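Local coordinates for protein glycosyl hydrolase family 26 (Bacteroides ovatus, PDB 4ZXO) that acts as a TIM-barrel beta-mannanase of glycoside hydrolase family 26, probably cleaving beta-mannosidic linkages in the galactomannan backbone, at residues His32-Tyr37 and Ala56-Met61; Trp102-Pro107 and Leu136-Arg141; Asn106-Gly111 and Asp118-Ala123. All coordinates share one frame; numbering follows the deposited sequence.

The three contacts illustrate how loops leaving the strands of a TIM barrel are tied to a following strand or helix. Segments 32-37 and 102-107 leave the C-terminal ends of strands 27-32 and 97-101, where such barrels carry their active site; their partners are the lead-in to strand 60-64 and helix 132-147. Contacts 1 and 2 have centres 25 Å apart. Contact 3 shares Asn106 and Pro107 with contact 2, centres about 12 Å apart, and lies across the chain's centre from contact 1. The potassium ion, held by Ser328, Ser330 and Ile333, is about 11 Å from the Pro58 side chain; a phosphate, probably from the crystallisation liquor, is about 3 Å from that of Thr120.

Contact 1. Residues His32-Tyr37 and Ala56-Met61; sequences HDDTAY and AYPGVM
Both carboxylate oxygens of Asp34 are held by hydrogen bonds, OD1 by His31 ND1 and OD2 by Ser48 OG, and in that fixed pose the carboxylate lies with one face over the Pro58 ring, near CG and CD. The two side chains come from opposite directions, bringing Asp34 OD2 to 3.2 Å from Pro58 CD. A chi1 of -174° turns the Asp34 carboxylate away from its own backbone N and out to the proline. On the same side of the carboxylate, the methyl of Met61 comes to Asp34 OD2 (CE to OD2 3.6 Å), while Met61 CG packs on Asp34 CB.

Here the turn that follows barrel strand 27-32 meets the approach to the parallel neighbour, strand 60-64, so the contact fastens two successive beta-alpha units of the TIM barrel. Helix 49-54 lies over it through Val50, which touches both Asp34 and Pro58.

Thr35 packs beside Asp34 on the end of Met61. The Thr35 side chain crosses Met61 at about a right angle, with CG2 against Met61 CE at 3.5 Å and OG1 equally near the sulfur SD. Met61 runs extended beyond CG, and that straight chain carries its methyl across to the opposing loop. Thr35 CG2 also meets Tyr57, 3.9 Å from CE1. The phenol of Tyr57 is anchored elsewhere: its hydroxyl bonds to Gly46 O, and its ring makes a cation-pi contact with Arg94.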
loop_
_atom_site.group_PDB
_atom_site.type_symbol
_atom_site.label_atom_id
_atom_site.label_comp_id
_atom_site.label_asym_id
_atom_site.label_seq_id
_atom_site.Cartn_x
_atom_site.Cartn_y
_atom_site.Cartn_z
ATOM N N HIS A 32 -5.062 6.016 2.767
ATOM C CA HIS A 32 -3.736 6.584 2.973
ATOM C C HIS A 32 -3.790 7.847 3.847
ATOM O O HIS A 32 -4.669 8.708 3.709
ATOM C CB HIS A 32 -3.081 6.917 1.604
ATOM C CG HIS A 32 -1.612 7.200 1.696
ATOM N ND1 HIS A 32 -0.648 6.194 1.772
ATOM C CD2 HIS A 32 -0.937 8.381 1.748
ATOM C CE1 HIS A 32 0.555 6.753 1.860
ATOM N NE2 HIS A 32 0.405 8.081 1.823
ATOM N N ASP A 33 -2.840 7.903 4.770
ATOM C CA ASP A 33 -2.625 9.036 5.699
ATOM C C ASP A 33 -3.890 9.322 6.531
ATOM O O ASP A 33 -4.122 10.451 6.953
ATOM C CB ASP A 33 -2.144 10.275 4.913
ATOM C CG ASP A 33 -0.654 10.226 4.639
ATOM O OD1 ASP A 33 0.036 9.431 5.324
ATOM O OD2 ASP A 33 -0.185 10.966 3.741
ATOM N N ASP A 34 -4.680 8.265 6.787
ATOM C CA ASP A 34 -6.020 8.466 7.308
ATOM C C ASP A 34 -6.073 9.206 8.649
ATOM O O ASP A 34 -6.934 10.091 8.851
ATOM C CB ASP A 34 -6.697 7.097 7.491
ATOM C CG ASP A 34 -8.160 7.254 7.901
ATOM O OD1 ASP A 34 -8.958 7.778 7.079
ATOM O OD2 ASP A 34 -8.504 6.904 9.049
ATOM N N THR A 35 -5.151 8.869 9.547
ATOM C CA THR A 35 -5.124 9.497 10.855
ATOM C C THR A 35 -4.069 10.578 10.986
ATOM O O THR A 35 -3.889 11.146 12.081
ATOM C CB THR A 35 -4.898 8.440 11.939
ATOM O OG1 THR A 35 -3.847 7.550 11.491
ATOM C CG2 THR A 35 -6.176 7.635 12.157
ATOM N N ALA A 36 -3.402 10.902 9.880
ATOM C CA ALA A 36 -2.431 11.999 9.897
ATOM C C ALA A 36 -3.077 13.360 9.580
ATOM O O ALA A 36 -2.710 14.378 10.181
ATOM C CB ALA A 36 -1.305 11.707 8.914
ATOM N N TYR A 37 -3.996 13.381 8.610
ATOM C CA TYR A 37 -4.654 14.651 8.218
ATOM C C TYR A 37 -5.832 14.322 7.295
ATOM O O TYR A 37 -6.031 13.171 6.909
ATOM C CB TYR A 37 -3.640 15.608 7.526
ATOM C CG TYR A 37 -2.976 14.962 6.325
ATOM C CD1 TYR A 37 -3.685 14.777 5.133
ATOM C CD2 TYR A 37 -1.654 14.516 6.393
ATOM C CE1 TYR A 37 -3.102 14.188 4.021
ATOM C CE2 TYR A 37 -1.044 13.926 5.291
ATOM C CZ TYR A 37 -1.781 13.727 4.118
ATOM O OH TYR A 37 -1.218 13.067 3.038
ATOM N N ALA A 56 -16.347 4.359 11.849
ATOM C CA ALA A 56 -15.272 3.443 12.239
ATOM C C ALA A 56 -13.992 3.780 11.510
ATOM O O ALA A 56 -14.009 4.266 10.377
ATOM C CB ALA A 56 -15.626 2.027 11.927
ATOM N N TYR A 57 -12.883 3.445 12.146
ATOM C CA TYR A 57 -11.604 3.543 11.451
ATOM C C TYR A 57 -11.492 2.503 10.297
ATOM O O TYR A 57 -12.018 1.388 10.388
ATOM C CB TYR A 57 -10.452 3.327 12.415
ATOM C CG TYR A 57 -10.243 4.419 13.403
ATOM C CD1 TYR A 57 -9.728 5.656 13.008
ATOM C CD2 TYR A 57 -10.569 4.229 14.747
ATOM C CE1 TYR A 57 -9.493 6.676 13.950
ATOM C CE2 TYR A 57 -10.359 5.243 15.681
ATOM C CZ TYR A 57 -9.806 6.440 15.281
ATOM O OH TYR A 57 -9.627 7.422 16.218
ATOM N N PRO A 58 -10.792 2.855 9.201
ATOM C CA PRO A 58 -10.578 1.886 8.121
ATOM C C PRO A 58 -9.736 0.683 8.643
ATOM O O PRO A 58 -8.892 0.822 9.533
ATOM C CB PRO A 58 -9.841 2.696 7.063
ATOM C CG PRO A 58 -9.175 3.774 7.809
ATOM C CD PRO A 58 -10.121 4.138 8.926
ATOM N N GLY A 59 -10.008 -0.490 8.095
ATOM C CA GLY A 59 -9.277 -1.686 8.464
ATOM C C GLY A 59 -7.798 -1.600 8.112
ATOM O O GLY A 59 -6.964 -2.252 8.736
ATOM N N VAL A 60 -7.463 -0.816 7.085
ATOM C CA VAL A 60 -6.058 -0.599 6.687
ATOM C C VAL A 60 -5.760 0.887 6.683
ATOM O O VAL A 60 -6.574 1.701 6.209
ATOM C CB VAL A 60 -5.791 -1.110 5.271
ATOM C CG1 VAL A 60 -4.323 -0.872 4.879
ATOM C CG2 VAL A 60 -6.140 -2.613 5.115
ATOM N N MET A 61 -4.587 1.243 7.181
ATOM C CA MET A 61 -4.067 2.600 6.993
ATOM C C MET A 61 -2.722 2.493 6.353
ATOM O O MET A 61 -1.962 1.566 6.658
ATOM C CB MET A 61 -3.938 3.321 8.321
ATOM C CG MET A 61 -5.300 3.656 8.892
ATOM S SD MET A 61 -5.157 4.401 10.522
ATOM C CE MET A 61 -6.895 4.384 11.009
#

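Contact 2. Residues Trp102-Pro107 and Leu136-Arg141; sequences WHVRNP and LEWIDR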
loop_
_atom_site.group_PDB
_atom_site.type_symbol
_atom_site.label_atom_id
_atom_site.label_comp_id
_atom_site.label_asym_id
_atom_site.label_seq_id
_atom_site.Cartn_x
_atom_site.Cartn_y
_atom_site.Cartn_z
ATOM N N TRP A 102 6.813 3.872 -0.443
ATOM C CA TRP A 102 8.118 4.539 -0.348
ATOM C C TRP A 102 8.372 5.331 -1.607
ATOM O O TRP A 102 8.994 4.810 -2.574
ATOM C CB TRP A 102 9.251 3.479 -0.156
ATOM C CG TRP A 102 10.579 4.073 0.231
ATOM C CD1 TRP A 102 10.819 5.309 0.796
ATOM C CD2 TRP A 102 11.847 3.433 0.105
ATOM N NE1 TRP A 102 12.179 5.471 0.998
ATOM C CE2 TRP A 102 12.828 4.341 0.578
ATOM C CE3 TRP A 102 12.250 2.198 -0.403
ATOM C CZ2 TRP A 102 14.198 4.050 0.586
ATOM C CZ3 TRP A 102 13.624 1.885 -0.382
ATOM C CH2 TRP A 102 14.597 2.817 0.128
ATOM N N HIS A 103 7.916 6.584 -1.611
ATOM C CA HIS A 103 8.248 7.446 -2.743
ATOM C C HIS A 103 9.680 8.010 -2.532
ATOM O O HIS A 103 9.892 9.191 -2.129
ATOM C CB HIS A 103 7.215 8.577 -2.889
ATOM C CG HIS A 103 5.921 8.132 -3.479
ATOM N ND1 HIS A 103 4.947 7.467 -2.755
ATOM C CD2 HIS A 103 5.400 8.337 -4.711
ATOM C CE1 HIS A 103 3.887 7.271 -3.532
ATOM N NE2 HIS A 103 4.144 7.778 -4.726
ATOM N N VAL A 104 10.648 7.138 -2.797
ATOM C CA VAL A 104 12.052 7.409 -2.502
ATOM C C VAL A 104 12.651 8.382 -3.515
ATOM O O VAL A 104 12.309 8.375 -4.721
ATOM C CB VAL A 104 12.828 6.063 -2.488
ATOM C CG1 VAL A 104 12.603 5.240 -3.788
ATOM C CG2 VAL A 104 14.315 6.169 -2.155
ATOM N N ARG A 105 13.539 9.229 -2.995
ATOM C CA ARG A 105 14.248 10.187 -3.818
ATOM C C ARG A 105 15.089 9.481 -4.897
ATOM O O ARG A 105 15.388 8.265 -4.825
ATOM C CB ARG A 105 15.179 11.043 -2.932
ATOM C CG ARG A 105 14.506 11.829 -1.827
ATOM C CD ARG A 105 13.623 12.977 -2.287
ATOM N NE ARG A 105 14.414 14.027 -2.964
ATOM C CZ ARG A 105 13.912 15.178 -3.379
ATOM N NH1 ARG A 105 12.661 15.476 -3.148
ATOM N NH2 ARG A 105 14.688 16.062 -4.005
ATOM N N ASN A 106 15.495 10.279 -5.876
ATOM C CA ASN A 106 16.324 9.797 -6.977
ATOM C C ASN A 106 17.781 9.838 -6.513
ATOM O O ASN A 106 18.319 10.947 -6.304
ATOM C CB ASN A 106 16.090 10.702 -8.181
ATOM C CG ASN A 106 16.807 10.245 -9.428
ATOM O OD1 ASN A 106 17.952 9.852 -9.379
ATOM N ND2 ASN A 106 16.123 10.291 -10.552
ATOM N N PRO A 107 18.427 8.664 -6.367
ATOM C CA PRO A 107 19.787 8.663 -5.779
ATOM C C PRO A 107 20.879 9.164 -6.729
ATOM O O PRO A 107 21.993 9.449 -6.268
ATOM C CB PRO A 107 20.023 7.187 -5.419
ATOM C CG PRO A 107 19.130 6.400 -6.394
ATOM C CD PRO A 107 17.875 7.310 -6.577
ATOM N N LEU A 136 22.020 1.067 -0.521
ATOM C CA LEU A 136 21.865 0.127 0.567
ATOM C C LEU A 136 21.715 0.902 1.903
ATOM O O LEU A 136 20.970 0.446 2.776
ATOM C CB LEU A 136 23.034 -0.872 0.637
ATOM C CG LEU A 136 23.223 -1.750 -0.584
ATOM C CD1 LEU A 136 24.348 -2.738 -0.320
ATOM C CD2 LEU A 136 21.977 -2.511 -0.896
ATOM N N GLU A 137 22.404 2.033 2.067
ATOM C CA GLU A 137 22.258 2.864 3.274
ATOM C C GLU A 137 20.801 3.377 3.367
ATOM O O GLU A 137 20.220 3.389 4.446
ATOM C CB GLU A 137 23.269 4.010 3.216
ATOM C CG GLU A 137 23.195 5.006 4.364
ATOM C CD GLU A 137 22.953 6.405 3.834
ATOM O OE1 GLU A 137 23.818 7.007 3.085
ATOM O OE2 GLU A 137 21.859 6.895 4.152
ATOM N N TRP A 138 20.236 3.760 2.216
ATOM C CA TRP A 138 18.847 4.242 2.166
ATOM C C TRP A 138 17.880 3.142 2.591
ATOM O O TRP A 138 16.991 3.383 3.378
ATOM C CB TRP A 138 18.501 4.748 0.759
ATOM C CG TRP A 138 19.139 6.109 0.470
ATOM C CD1 TRP A 138 20.083 6.784 1.208
ATOM C CD2 TRP A 138 18.799 6.931 -0.616
ATOM N NE1 TRP A 138 20.343 8.004 0.617
ATOM C CE2 TRP A 138 19.544 8.129 -0.494
ATOM C CE3 TRP A 138 17.871 6.788 -1.665
ATOM C CZ2 TRP A 138 19.426 9.184 -1.405
ATOM C CZ3 TRP A 138 17.750 7.834 -2.613
ATOM C CH2 TRP A 138 18.515 9.035 -2.460
ATOM N N ILE A 139 18.089 1.921 2.093
ATOM C CA ILE A 139 17.222 0.823 2.461
ATOM C C ILE A 139 17.397 0.558 3.982
ATOM O O ILE A 139 16.412 0.299 4.661
ATOM C CB ILE A 139 17.502 -0.421 1.641
ATOM C CG1 ILE A 139 17.129 -0.183 0.152
ATOM C CG2 ILE A 139 16.709 -1.621 2.174
ATOM C CD1 ILE A 139 17.810 -1.214 -0.839
ATOM N N ASP A 140 18.615 0.678 4.508
ATOM C CA ASP A 140 18.872 0.438 5.913
ATOM C C ASP A 140 18.132 1.465 6.758
ATOM O O ASP A 140 17.703 1.166 7.873
ATOM C CB ASP A 140 20.390 0.492 6.217
ATOM C CG ASP A 140 21.114 -0.738 5.744
ATOM O OD1 ASP A 140 20.466 -1.713 5.263
ATOM O OD2 ASP A 140 22.343 -0.801 5.962
ATOM N N ARG A 141 17.944 2.667 6.226
ATOM C CA ARG A 141 17.201 3.712 6.955
ATOM C C ARG A 141 15.737 3.330 7.046
ATOM O O ARG A 141 15.095 3.489 8.104
ATOM C CB ARG A 141 17.379 5.109 6.273
ATOM C CG ARG A 141 18.826 5.688 6.524
ATOM C CD ARG A 141 19.225 6.988 5.757
ATOM N NE ARG A 141 20.158 7.750 6.595
ATOM C CZ ARG A 141 20.864 8.811 6.207
ATOM N NH1 ARG A 141 21.635 9.421 7.106
ATOM N NH2 ARG A 141 20.793 9.282 4.943
#
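Val104 and Trp138 have the closest CA atoms across the contact, 8.8 Å apart, where the irregular segment 102-107 passes helix 136-141 at a distance that large side chains must bridge. Trp138 does most of the bridging. Its six-membered ring reaches into the loop and is met by Val104, Arg105 and Pro107: Val104 CG2 lies 3.6 Å from Trp138 CE3, Arg105 CB is near Trp138 CH2, and Pro107 CB is 3.7 Å from Trp138 CZ3. Val104 and Pro107 each cross the indole obliquely. Arg105 O, by contrast, meets the ring edge in its plane, 3.3 Å from Trp138 CZ3.

Trp102 answers from the loop side. A chi1 of -168° swings the Trp102 indole away from its own N and out to the helix, and the outer corner CH2 comes 3.9 Å from Ile139 CG1, which sits at the ring edge; the two side chains cross at about a right angle. One face of the Trp102 ring is covered by Val104 CB, 3.5 Å above the plane and towards the rim.

The loop continues from barrel strand 97-101, and helix 132-147 lies in the beta-alpha-beta crossover to strand 159-162, so the two tryptophans tie a strand's exit loop to the helix of the same crossover. Polar groups are served by Glu69, whose OE1 takes Trp102 NE1 and OE2 takes Arg105 N. The interface itself is apolar and buried, and the carbonyl at the Trp138 edge faces the weakly positive rim of the indole, an arrangement likely to be mildly favourable electrostatically.

Contact 3. Residues Asn106-Gly111 and Asp118-Ala123; sequences NPKTGG and DSTVVA
Lys108 and Asp118 cross at about a right angle, and their meeting closes a loop whose two arms are each shaped by an Asx turn, one at Asn106 and one at Asp118. The loop connects barrel strand 97-101 with helix 121-125. Lys108 runs out nearly straight, CG anti to the backbone N (chi1 -177°), and bends only at its last torsion, which delivers NZ to Asp118 OD2 in a 2.8 Å salt bridge on the syn lone pair. The aliphatic part of the chain passes Thr120 obliquely, Lys108 CE lying 3.4 Å from Thr120 OG1.

The other carboxylate oxygen is turned back onto its own arm. Asp118 OD1 receives Thr120 N nearly along its C-O axis and Thr120 OG1 on the syn lone pair at 2.6 Å, so both oxygens have partners. Replacing Asp118 by an alanine removes the carboxylate, which would probably leave the Lys108 ammonium without its countercharge and the Thr120 N-H and hydroxyl without the OD1 that now takes both.

At the buried end of the contact, Val121 spreads its methyls against Asn106 and Pro107: Val121 CG1 stands 3.6 Å from Pro107 CD. Both methyls press on Asn106 OD1, Val121 CG1 at 3.4 Å, and Val121 CG2 also meets Lys108 CB. Thr109 and Asp118 slide past each other in opposite directions at CG2 and CB. Asn106 ND2 and Asp118 N both donate to one water that spans the arms. Asn106 OD1 takes two backbone N-H groups: that of Lys108 in the carbonyl plane, and that of Thr109, whose N is 2.9 Å away, from above it with a nearly straight N-H...O angle of 174°.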
loop_
_atom_site.group_PDB
_atom_site.type_symbol
_atom_site.label_atom_id
_atom_site.label_comp_id
_atom_site.label_asym_id
_atom_site.label_seq_id
_atom_site.Cartn_x
_atom_site.Cartn_y
_atom_site.Cartn_z
ATOM N N ASN A 106 15.495 10.279 -5.876
ATOM C CA ASN A 106 16.324 9.797 -6.977
ATOM C C ASN A 106 17.781 9.838 -6.513
ATOM O O ASN A 106 18.319 10.947 -6.304
ATOM C CB ASN A 106 16.090 10.702 -8.181
ATOM C CG ASN A 106 16.807 10.245 -9.428
ATOM O OD1 ASN A 106 17.952 9.852 -9.379
ATOM N ND2 ASN A 106 16.123 10.291 -10.552
ATOM N N PRO A 107 18.427 8.664 -6.367
ATOM C CA PRO A 107 19.787 8.663 -5.779
ATOM C C PRO A 107 20.879 9.164 -6.729
ATOM O O PRO A 107 21.993 9.449 -6.268
ATOM C CB PRO A 107 20.023 7.187 -5.419
ATOM C CG PRO A 107 19.130 6.400 -6.394
ATOM C CD PRO A 107 17.875 7.310 -6.577
ATOM N N LYS A 108 20.561 9.332 -8.009
ATOM C CA LYS A 108 21.572 9.807 -8.941
ATOM C C LYS A 108 21.427 11.316 -9.185
ATOM O O LYS A 108 22.423 12.065 -9.173
ATOM C CB LYS A 108 21.473 9.038 -10.269
ATOM C CG LYS A 108 22.548 9.427 -11.294
ATOM C CD LYS A 108 22.413 8.405 -12.448
ATOM C CE LYS A 108 23.596 8.337 -13.357
ATOM N NZ LYS A 108 23.757 9.550 -14.142
ATOM N N THR A 109 20.187 11.766 -9.401
ATOM C CA THR A 109 19.969 13.182 -9.731
ATOM C C THR A 109 19.755 14.074 -8.539
ATOM O O THR A 109 19.892 15.282 -8.662
ATOM C CB THR A 109 18.755 13.377 -10.639
ATOM O OG1 THR A 109 17.568 13.130 -9.896
ATOM C CG2 THR A 109 18.812 12.422 -11.830
ATOM N N GLY A 110 19.393 13.482 -7.405
ATOM C CA GLY A 110 19.015 14.225 -6.196
ATOM C C GLY A 110 17.576 14.729 -6.280
ATOM O O GLY A 110 17.105 15.410 -5.356
ATOM N N GLY A 111 16.869 14.412 -7.365
ATOM C CA GLY A 111 15.447 14.767 -7.493
ATOM C C GLY A 111 14.505 13.857 -6.747
ATOM O O GLY A 111 14.943 12.997 -5.954
ATOM N N ASP A 118 16.637 11.031 -16.200
ATOM C CA ASP A 118 17.809 10.180 -16.395
ATOM C C ASP A 118 17.369 8.710 -16.270
ATOM O O ASP A 118 16.883 8.284 -15.224
ATOM C CB ASP A 118 18.891 10.578 -15.352
ATOM C CG ASP A 118 20.204 9.830 -15.522
ATOM O OD1 ASP A 118 20.214 8.669 -16.038
ATOM O OD2 ASP A 118 21.227 10.382 -15.059
ATOM N N SER A 119 17.534 7.940 -17.336
ATOM C CA SER A 119 17.023 6.572 -17.386
ATOM C C SER A 119 18.122 5.615 -17.016
ATOM O O SER A 119 18.050 4.426 -17.359
ATOM C CB SER A 119 16.408 6.256 -18.787
ATOM O OG SER A 119 15.269 7.087 -19.036
ATOM N N THR A 120 19.155 6.104 -16.330
ATOM C CA THR A 120 20.260 5.216 -15.913
ATOM C C THR A 120 20.423 5.160 -14.398
ATOM O O THR A 120 21.484 4.748 -13.889
ATOM C CB THR A 120 21.606 5.626 -16.577
ATOM O OG1 THR A 120 22.096 6.860 -16.047
ATOM C CG2 THR A 120 21.433 5.748 -18.093
ATOM N N VAL A 121 19.368 5.564 -13.673
ATOM C CA VAL A 121 19.444 5.659 -12.234
ATOM C C VAL A 121 19.509 4.300 -11.609
ATOM O O VAL A 121 20.380 4.082 -10.749
ATOM C CB VAL A 121 18.285 6.464 -11.647
ATOM C CG1 VAL A 121 18.341 6.563 -10.096
ATOM C CG2 VAL A 121 18.293 7.849 -12.250
ATOM N N VAL A 122 18.648 3.374 -12.029
ATOM C CA VAL A 122 18.681 2.030 -11.462
ATOM C C VAL A 122 20.042 1.382 -11.753
ATOM O O VAL A 122 20.619 0.760 -10.869
ATOM C CB VAL A 122 17.513 1.159 -12.003
ATOM C CG1 VAL A 122 17.589 -0.253 -11.488
ATOM C CG2 VAL A 122 16.174 1.792 -11.583
ATOM N N ALA A 123 20.572 1.530 -12.969
ATOM C CA ALA A 123 21.891 0.984 -13.250
ATOM C C ALA A 123 22.924 1.469 -12.233
ATOM O O ALA A 123 23.793 0.720 -11.814
ATOM C CB ALA A 123 22.356 1.337 -14.657
HETATM O O HOH W 1 15.999 10.171 -13.516
#